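Local structure of thermospermine synthase (Medicago truncatula, 6BQ6) at residues B[41-46]-B[65-70]; B[56-61]-B[72-77]; B[84-89]-B[250-255]. The protein probably catalyses transfer of an aminopropyl group from decarboxylated S-adenosylmethionine to spermidine, giving thermospermine and S-methyl-5'-thioadenosine. All coordinates share one frame; numbering follows the deposited sequence.

Contact 1 of 3, residues B[41-46]-B[65-70]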
# COMPACT_ATOMS: atom_id res chain seq x y z
N TRP B 41 1.78 -8.46 0.46
CA TRP B 41 1.30 -9.20 1.62
C TRP B 41 1.65 -8.31 2.80
O TRP B 41 2.85 -8.01 2.95
CB TRP B 41 2.09 -10.48 1.63
CG TRP B 41 1.92 -11.47 2.67
CD1 TRP B 41 2.93 -12.11 3.35
CD2 TRP B 41 0.70 -12.08 3.08
NE1 TRP B 41 2.41 -13.10 4.15
CE2 TRP B 41 1.04 -13.10 4.01
CE3 TRP B 41 -0.63 -11.91 2.74
CZ2 TRP B 41 0.09 -13.88 4.62
CZ3 TRP B 41 -1.58 -12.67 3.35
CH2 TRP B 41 -1.21 -13.66 4.30
N CYS B 42 0.65 -7.85 3.57
CA CYS B 42 0.87 -6.81 4.57
C CYS B 42 0.42 -7.23 5.97
O CYS B 42 -0.64 -7.79 6.12
CB CYS B 42 0.17 -5.53 4.19
SG CYS B 42 0.38 -5.14 2.41
N PHE B 43 1.30 -7.01 6.94
CA PHE B 43 1.03 -7.38 8.33
C PHE B 43 0.91 -6.11 9.16
O PHE B 43 1.78 -5.24 9.11
CB PHE B 43 2.21 -8.17 8.95
CG PHE B 43 2.69 -9.30 8.15
CD1 PHE B 43 1.90 -9.95 7.22
CD2 PHE B 43 3.96 -9.80 8.40
CE1 PHE B 43 2.39 -11.04 6.55
CE2 PHE B 43 4.44 -10.88 7.71
CZ PHE B 43 3.68 -11.50 6.78
N ALA B 44 -0.12 -6.02 10.00
CA ALA B 44 -0.21 -4.87 10.90
C ALA B 44 0.94 -4.99 11.91
O ALA B 44 1.34 -6.10 12.30
CB ALA B 44 -1.52 -4.84 11.62
N LEU B 45 1.48 -3.84 12.26
CA LEU B 45 2.68 -3.71 13.07
C LEU B 45 2.38 -3.17 14.47
O LEU B 45 1.72 -2.14 14.60
CB LEU B 45 3.62 -2.73 12.42
CG LEU B 45 4.65 -3.08 11.40
CD1 LEU B 45 5.36 -1.82 10.94
CD2 LEU B 45 5.67 -3.98 12.05
N ASN B 46 2.93 -3.83 15.48
CA ASN B 46 2.98 -3.28 16.85
C ASN B 46 4.20 -2.36 16.98
O ASN B 46 4.11 -1.22 17.47
CB ASN B 46 3.11 -4.40 17.89
CG ASN B 46 1.82 -5.20 18.07
OD1 ASN B 46 0.74 -4.64 18.16
ND2 ASN B 46 1.95 -6.53 18.20
N LYS B 65 1.44 -8.02 14.39
CA LYS B 65 0.24 -8.49 15.06
C LYS B 65 -0.09 -9.90 14.63
O LYS B 65 -0.28 -10.77 15.50
CB LYS B 65 -0.90 -7.53 14.83
CG LYS B 65 -0.68 -6.16 15.47
CD LYS B 65 -1.95 -5.31 15.38
CE LYS B 65 -1.72 -3.86 15.77
NZ LYS B 65 -1.79 -3.74 17.26
N PRO B 66 -0.15 -10.19 13.30
CA PRO B 66 -0.58 -11.54 12.97
C PRO B 66 0.44 -12.66 13.27
O PRO B 66 0.07 -13.78 13.69
CB PRO B 66 -0.89 -11.44 11.48
CG PRO B 66 -0.08 -10.30 10.99
CD PRO B 66 -0.06 -9.31 12.13
N PHE B 67 1.73 -12.37 13.15
CA PHE B 67 2.73 -13.41 13.18
C PHE B 67 3.79 -13.23 14.27
O PHE B 67 4.76 -13.97 14.28
CB PHE B 67 3.38 -13.53 11.80
CG PHE B 67 2.39 -13.87 10.72
CD1 PHE B 67 1.63 -15.02 10.81
CD2 PHE B 67 2.18 -13.02 9.63
CE1 PHE B 67 0.71 -15.36 9.84
CE2 PHE B 67 1.24 -13.36 8.66
CZ PHE B 67 0.52 -14.53 8.76
N GLY B 68 3.59 -12.31 15.20
CA GLY B 68 4.62 -12.02 16.21
C GLY B 68 5.88 -11.39 15.64
O GLY B 68 5.89 -10.69 14.60
N LYS B 69 6.99 -11.67 16.33
CA LYS B 69 8.24 -11.08 15.99
C LYS B 69 8.72 -11.66 14.68
O LYS B 69 8.72 -12.89 14.50
CB LYS B 69 9.25 -11.33 17.11
CG LYS B 69 8.89 -10.61 18.39
CD LYS B 69 9.91 -10.92 19.50
CE LYS B 69 9.86 -9.90 20.65
NZ LYS B 69 8.55 -9.17 20.81
N ALA B 70 9.13 -10.80 13.76
CA ALA B 70 9.50 -11.22 12.43
C ALA B 70 10.86 -10.68 12.08
O ALA B 70 11.09 -9.47 12.22
CB ALA B 70 8.48 -10.72 11.43

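Contact 2 of 3, residues B[56-61]-B[72-77]. With TER (N-(3-amino-propyl)-N-(5-aminopropyl)-1,4-diaminobutane), chain F.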
# COMPACT_ATOMS: atom_id res chain seq x y z
N TYR B 56 26.43 -6.95 3.55
CA TYR B 56 25.62 -7.93 2.85
C TYR B 56 24.15 -7.58 2.79
O TYR B 56 23.50 -7.85 1.78
CB TYR B 56 25.73 -9.32 3.48
CG TYR B 56 27.07 -9.91 3.32
CD1 TYR B 56 27.48 -10.40 2.08
CD2 TYR B 56 27.94 -9.97 4.39
CE1 TYR B 56 28.75 -10.93 1.93
CE2 TYR B 56 29.21 -10.50 4.25
CZ TYR B 56 29.60 -10.97 3.01
OH TYR B 56 30.87 -11.48 2.84
N GLN B 57 23.59 -7.05 3.88
CA GLN B 57 22.11 -6.94 3.95
C GLN B 57 21.63 -6.14 5.15
O GLN B 57 22.30 -6.12 6.16
CB GLN B 57 21.46 -8.34 3.98
CG GLN B 57 21.87 -9.15 5.20
CD GLN B 57 21.81 -10.65 4.97
OE1 GLN B 57 20.91 -11.15 4.29
NE2 GLN B 57 22.74 -11.37 5.55
N ASP B 58 20.50 -5.44 5.00
CA ASP B 58 19.80 -4.79 6.09
C ASP B 58 19.07 -5.84 6.92
O ASP B 58 18.67 -6.85 6.39
CB ASP B 58 18.77 -3.77 5.60
CG ASP B 58 19.41 -2.56 4.90
OD1 ASP B 58 20.65 -2.36 4.97
OD2 ASP B 58 18.64 -1.82 4.24
N ILE B 59 18.94 -5.56 8.20
CA ILE B 59 18.42 -6.48 9.18
C ILE B 59 17.37 -5.73 9.97
O ILE B 59 17.63 -4.63 10.38
CB ILE B 59 19.54 -6.94 10.14
CG1 ILE B 59 20.71 -7.52 9.32
CG2 ILE B 59 18.97 -7.95 11.12
CD1 ILE B 59 22.05 -7.55 10.00
N ALA B 60 16.19 -6.32 10.17
CA ALA B 60 15.11 -5.69 10.94
C ALA B 60 14.37 -6.76 11.72
O ALA B 60 14.23 -7.89 11.23
CB ALA B 60 14.15 -4.96 10.00
N LEU B 61 14.03 -6.47 12.97
CA LEU B 61 13.14 -7.30 13.75
C LEU B 61 11.87 -6.51 14.09
O LEU B 61 11.93 -5.44 14.72
CB LEU B 61 13.83 -7.77 15.01
CG LEU B 61 13.10 -8.82 15.84
CD1 LEU B 61 13.01 -10.21 15.19
CD2 LEU B 61 13.73 -8.92 17.22
N VAL B 72 13.43 -9.80 9.26
CA VAL B 72 13.44 -9.38 7.86
C VAL B 72 14.84 -9.03 7.42
O VAL B 72 15.50 -8.25 8.09
CB VAL B 72 12.50 -8.16 7.71
CG1 VAL B 72 12.40 -7.64 6.27
CG2 VAL B 72 11.13 -8.55 8.23
N LEU B 73 15.28 -9.62 6.29
CA LEU B 73 16.61 -9.36 5.76
C LEU B 73 16.45 -8.78 4.37
O LEU B 73 15.80 -9.39 3.52
CB LEU B 73 17.46 -10.61 5.69
CG LEU B 73 17.79 -11.30 7.01
CD1 LEU B 73 18.68 -12.51 6.78
CD2 LEU B 73 18.40 -10.37 8.06
N ASP B 74 16.99 -7.58 4.19
CA ASP B 74 16.85 -6.82 2.92
C ASP B 74 15.39 -6.75 2.46
O ASP B 74 15.07 -7.01 1.31
CB ASP B 74 17.79 -7.41 1.85
CG ASP B 74 19.21 -6.77 1.86
OD1 ASP B 74 19.41 -5.63 2.34
OD2 ASP B 74 20.11 -7.43 1.33
N GLY B 75 14.52 -6.44 3.42
CA GLY B 75 13.09 -6.33 3.20
C GLY B 75 12.33 -7.60 2.86
O GLY B 75 11.17 -7.53 2.43
N LYS B 76 12.98 -8.75 3.04
CA LYS B 76 12.35 -10.03 2.79
C LYS B 76 12.24 -10.76 4.12
O LYS B 76 13.22 -10.99 4.80
CB LYS B 76 13.15 -10.83 1.78
CG LYS B 76 13.44 -10.05 0.49
CD LYS B 76 13.18 -10.87 -0.76
CE LYS B 76 14.21 -11.99 -0.95
NZ LYS B 76 13.64 -13.07 -1.81
N LEU B 77 11.01 -11.07 4.48
CA LEU B 77 10.74 -11.83 5.63
C LEU B 77 11.49 -13.16 5.59
O LEU B 77 11.46 -13.87 4.54
CB LEU B 77 9.25 -12.09 5.66
CG LEU B 77 8.78 -12.98 6.77
CD1 LEU B 77 8.83 -12.26 8.09
CD2 LEU B 77 7.37 -13.42 6.43
N1 TER F . 19.87 -16.59 4.96
C2 TER F . 19.24 -17.55 5.85
C3 TER F . 18.39 -18.52 5.03
C4 TER F . 17.16 -17.89 4.43
N5 TER F . 16.27 -18.91 3.91
C6 TER F . 14.89 -18.94 4.32
C7 TER F . 13.99 -19.39 3.18
C8 TER F . 12.58 -18.88 3.44
N9 TER F . 12.36 -17.55 2.92
C10 TER F . 11.07 -16.94 3.13
C11 TER F . 10.65 -15.95 2.07
C12 TER F . 9.16 -15.67 2.25
C13 TER F . 8.67 -14.45 1.49
N14 TER F . 9.30 -14.36 0.18

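Contact 3 of 3, residues B[84-89]-B[250-255]. With TER (N-(3-amino-propyl)-N-(5-aminopropyl)-1,4-diaminobutane), chain F.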
# COMPACT_ATOMS: atom_id res chain seq x y z
N GLU B 84 7.67 -20.04 12.35
CA GLU B 84 9.00 -20.51 11.94
C GLU B 84 9.27 -21.98 12.29
O GLU B 84 10.04 -22.63 11.61
CB GLU B 84 10.13 -19.60 12.43
CG GLU B 84 10.26 -19.47 13.92
CD GLU B 84 11.10 -20.53 14.61
OE1 GLU B 84 11.29 -20.38 15.84
OE2 GLU B 84 11.56 -21.51 14.01
N PHE B 85 8.63 -22.48 13.34
CA PHE B 85 8.74 -23.90 13.73
C PHE B 85 8.41 -24.83 12.54
O PHE B 85 8.97 -25.91 12.42
CB PHE B 85 7.93 -24.24 14.98
CG PHE B 85 6.44 -24.35 14.77
CD1 PHE B 85 5.87 -25.52 14.42
CD2 PHE B 85 5.63 -23.24 14.90
CE1 PHE B 85 4.50 -25.64 14.22
CE2 PHE B 85 4.26 -23.35 14.70
CZ PHE B 85 3.70 -24.54 14.35
N ILE B 86 7.46 -24.42 11.68
CA ILE B 86 7.10 -25.23 10.54
C ILE B 86 8.31 -25.36 9.58
O ILE B 86 8.64 -26.47 9.17
CB ILE B 86 5.88 -24.68 9.80
CG1 ILE B 86 4.70 -24.55 10.75
CG2 ILE B 86 5.50 -25.56 8.61
CD1 ILE B 86 3.50 -23.93 10.11
N TYR B 87 8.90 -24.22 9.20
CA TYR B 87 9.98 -24.22 8.26
C TYR B 87 11.16 -25.00 8.88
O TYR B 87 11.79 -25.80 8.20
CB TYR B 87 10.40 -22.76 7.94
CG TYR B 87 11.67 -22.69 7.15
CD1 TYR B 87 11.66 -22.70 5.74
CD2 TYR B 87 12.90 -22.58 7.78
CE1 TYR B 87 12.85 -22.65 5.03
CE2 TYR B 87 14.08 -22.55 7.08
CZ TYR B 87 14.05 -22.57 5.71
OH TYR B 87 15.24 -22.51 5.00
N HIS B 88 11.47 -24.75 10.14
CA HIS B 88 12.66 -25.36 10.70
C HIS B 88 12.48 -26.84 11.01
O HIS B 88 13.42 -27.61 10.84
CB HIS B 88 13.16 -24.54 11.87
CG HIS B 88 13.69 -23.22 11.44
ND1 HIS B 88 12.98 -22.04 11.59
CD2 HIS B 88 14.80 -22.89 10.72
CE1 HIS B 88 13.67 -21.05 11.05
NE2 HIS B 88 14.78 -21.54 10.54
N GLU B 89 11.31 -27.26 11.45
CA GLU B 89 11.06 -28.70 11.61
C GLU B 89 11.07 -29.43 10.28
O GLU B 89 11.67 -30.50 10.18
CB GLU B 89 9.74 -28.97 12.30
CG GLU B 89 9.75 -28.71 13.81
CD GLU B 89 8.48 -29.14 14.50
OE1 GLU B 89 7.66 -29.91 13.91
OE2 GLU B 89 8.29 -28.74 15.67
N HIS B 250 2.79 -25.65 3.79
CA HIS B 250 2.40 -24.25 3.90
C HIS B 250 3.00 -23.55 5.09
O HIS B 250 2.96 -24.07 6.20
CB HIS B 250 0.88 -24.21 4.05
CG HIS B 250 0.28 -22.83 4.02
ND1 HIS B 250 -0.47 -22.33 5.06
CD2 HIS B 250 0.34 -21.84 3.11
CE1 HIS B 250 -0.82 -21.08 4.81
NE2 HIS B 250 -0.34 -20.76 3.62
N ILE B 251 3.48 -22.33 4.85
CA ILE B 251 3.96 -21.47 5.92
C ILE B 251 3.17 -20.14 5.84
O ILE B 251 3.33 -19.37 4.93
CB ILE B 251 5.46 -21.28 5.83
CG1 ILE B 251 6.15 -22.65 6.04
CG2 ILE B 251 5.95 -20.33 6.92
CD1 ILE B 251 7.52 -22.66 5.50
N PRO B 252 2.25 -19.92 6.76
CA PRO B 252 1.30 -18.82 6.60
C PRO B 252 1.97 -17.49 6.40
O PRO B 252 1.55 -16.74 5.52
CB PRO B 252 0.50 -18.85 7.92
CG PRO B 252 0.55 -20.24 8.34
CD PRO B 252 1.86 -20.80 7.88
N SER B 253 3.05 -17.22 7.13
CA SER B 253 3.71 -15.92 7.03
C SER B 253 4.42 -15.72 5.71
O SER B 253 4.70 -14.59 5.32
CB SER B 253 4.72 -15.71 8.15
OG SER B 253 5.72 -16.68 8.15
N TYR B 254 4.72 -16.81 5.01
CA TYR B 254 5.32 -16.76 3.69
C TYR B 254 4.35 -16.57 2.57
O TYR B 254 4.79 -16.40 1.41
CB TYR B 254 6.14 -18.06 3.48
CG TYR B 254 7.40 -18.27 4.33
CD1 TYR B 254 7.78 -17.39 5.36
CD2 TYR B 254 8.19 -19.39 4.11
CE1 TYR B 254 8.92 -17.62 6.10
CE2 TYR B 254 9.34 -19.63 4.86
CZ TYR B 254 9.70 -18.75 5.85
OH TYR B 254 10.83 -19.00 6.57
N ALA B 255 3.04 -16.64 2.82
CA ALA B 255 1.96 -16.60 1.82
C ALA B 255 2.14 -17.59 0.69
O ALA B 255 1.79 -17.31 -0.45
CB ALA B 255 1.74 -15.17 1.26
N1 TER F . 19.87 -16.59 4.96
C2 TER F . 19.24 -17.55 5.85
C3 TER F . 18.39 -18.52 5.03
C4 TER F . 17.16 -17.89 4.43
N5 TER F . 16.27 -18.91 3.91
C6 TER F . 14.89 -18.94 4.32
C7 TER F . 13.99 -19.39 3.18
C8 TER F . 12.58 -18.88 3.44
N9 TER F . 12.36 -17.55 2.92
C10 TER F . 11.07 -16.94 3.13
C11 TER F . 10.65 -15.95 2.07
C12 TER F . 9.16 -15.67 2.25
C13 TER F . 8.67 -14.45 1.49
N14 TER F . 9.30 -14.36 0.18

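Contact 1 of 3, residues B[41-46]-B[65-70]
Phe-67 sets an edge of its ring against the face of Phe-43. The pair is T-shaped, with centroids 4.7 Å apart and planes at 71°. Phe-67 CD2 stands over the centre of the Phe-43 ring, 3.5 Å above its plane. Beside it, Phe-67 CE2 comes to 3.3 Å from Phe-43 CE1, a close apolar approach. Pro-66 packs at the root of the same side chain, its CG 3.7 Å from Phe-43 CB. Both phenylalanines have CG beside the backbone N (chi1 -50° for Phe-43, -60° for Phe-67), which directs each ring into the gap between strand and loop. The edge of the Phe-43 ring meets Trp-41, with Phe-43 CE1 over one indole face, toward its rim. Trp-41 also touches the tip of Phe-67.

The loop is tied to the strand next to this cluster. Lys-65 N donates to Ala-44 O at 2.8 Å, a nearly straight bond. The lysine chain then runs past the methyl of Ala-44 and bends at its end, bringing NZ to 2.8 Å from Asn-46 OD1. Farther out, Thr-64 OG1 is hydrogen-bonded to Phe-67 N and Gly-68 O, which shapes the turn carrying Phe-67. The strand itself pairs with strand 29-34 and with an antiparallel strand of a second subunit, where Leu-39 of that subunit packs on Trp-41 and Phe-43.

The contact lies within the N-terminal tetramerisation region. Its buried part is aromatic and apolar. At the more exposed end the lysine ammonium meets a neutral amide oxygen, a charge-dipole pairing.

Contact 2 of 3, residues B[56-61]-B[72-77]
Ile-59 and Leu-73 lie side by side on one face of an antiparallel sheet, as a non-hydrogen-bonded pair. Leu-73 CD2 touches Ile-59 CG1 at 3.9 Å. The other methyl, Leu-73 CD1, meets Gln-57 OE1 at 3.6 Å. This face is the well-packed one. Helix 135-144 covers it, with Val-137 on Gln-57 and Ile-59 and with Phe-140 on Ile-59. Gln-57 holds its CG between the backbone N and the carbonyl carbon (chi1 62°), and the extended chain beyond carries its amide obliquely across Leu-73. NE2 is hydrogen-bonded to Asp-134. Gln-57 belongs to the adenosine site seen crystallographically for this protein; no adenosine is bound to this chain.

Strands 58-64, 70-73 and 76-80 form two successive antiparallel hairpins. Ala-60 and Val-72 make the hydrogen-bonded pair of the first, with N-to-O distances of 2.9 Å both from Ala-60 N to Val-72 O and from Val-72 N to Ala-60 O. A type I' turn from Leu-73 to Lys-76 reverses the chain into the second. It leads to Leu-77, whose O lies 3.3 Å from C11 of the bound thermospermine.

The turn end is looser and faces solvent. Here Asp-74 and Asp-58 grip each other through two bonds. Asp-74 N donates to Asp-58 O, and Asp-58 N donates to Asp-74 OD1 at 2.9 Å. The second donor comes from above the carboxylate plane, 61° out of it. The two exposed carboxylates are turned 63° against each other, and Asp-58 OD2 stays 4.3 Å from Asp-74 OD1. Their like charges probably repel mildly, partly offset by the Asp-58 N-H.

Contact 3 of 3, residues B[84-89]-B[250-255]
The thermospermine pocket has part of its wall where the start of helix 84-98 meets the end of strand 243-251 and the short 3-10 segment 252-254. Tyr-87 and Tyr-254 come together here at about a right angle. Tyr-254 OH sits over one face of the Tyr-87 ring, 3.8 Å from Tyr-87 CG. Tyr-87 CD1 in turn lies at the edge of the Tyr-254 ring. With its CG anti to the backbone N (chi1 170°), Tyr-87 brings its phenol end obliquely up to the ligand, its OH 3.7 Å from TER C6.

Tyr-254 is sandwiched. TER C10 lies over the centre of one face, 3.5 Å from Tyr-254 CZ, and Ile-251 CG2 backs the opposite face. Ile-251 CD1 also touches Tyr-87 CB at 3.8 Å. Behind the tyrosines, Ile-86 CG2 packs on Ile-251 CG1 at 3.9 Å, and Ile-86 CD1 reaches Pro-252.

Both phenols are hydrogen-bonded, Tyr-87 to Asp-181, the predicted proton acceptor, and Tyr-254 to Gln-78 O. The bonds fix the tyrosine ends, while their rings offer the ligand's methylene carbons a largely apolar surface.

In the fold
The three contacts lie with centres 14 to 17 Å apart and touch one another. Contacts 2 and 3 line the thermospermine site, and both touch the ligand. Contact 1 lies behind them; the side chain of its Trp-41 is about 6 Å from the bound TER. Contacts 1 and 2 belong to the N-terminal tetramerisation region, and contact 3 to the synthase domain. Ser-253 of contact 3 touches both of the others. Its O is probably hydrogen-bonded to Trp-41 NE1 of contact 1 at 3.0 Å, and Leu-77 CD2 of contact 2 packs on the same O. Leu-77 also touches Phe-43 and Ala-70 of contact 1. Contacts 1 and 3 also both reach the second subunit, so pocket wall and subunit interface adjoin.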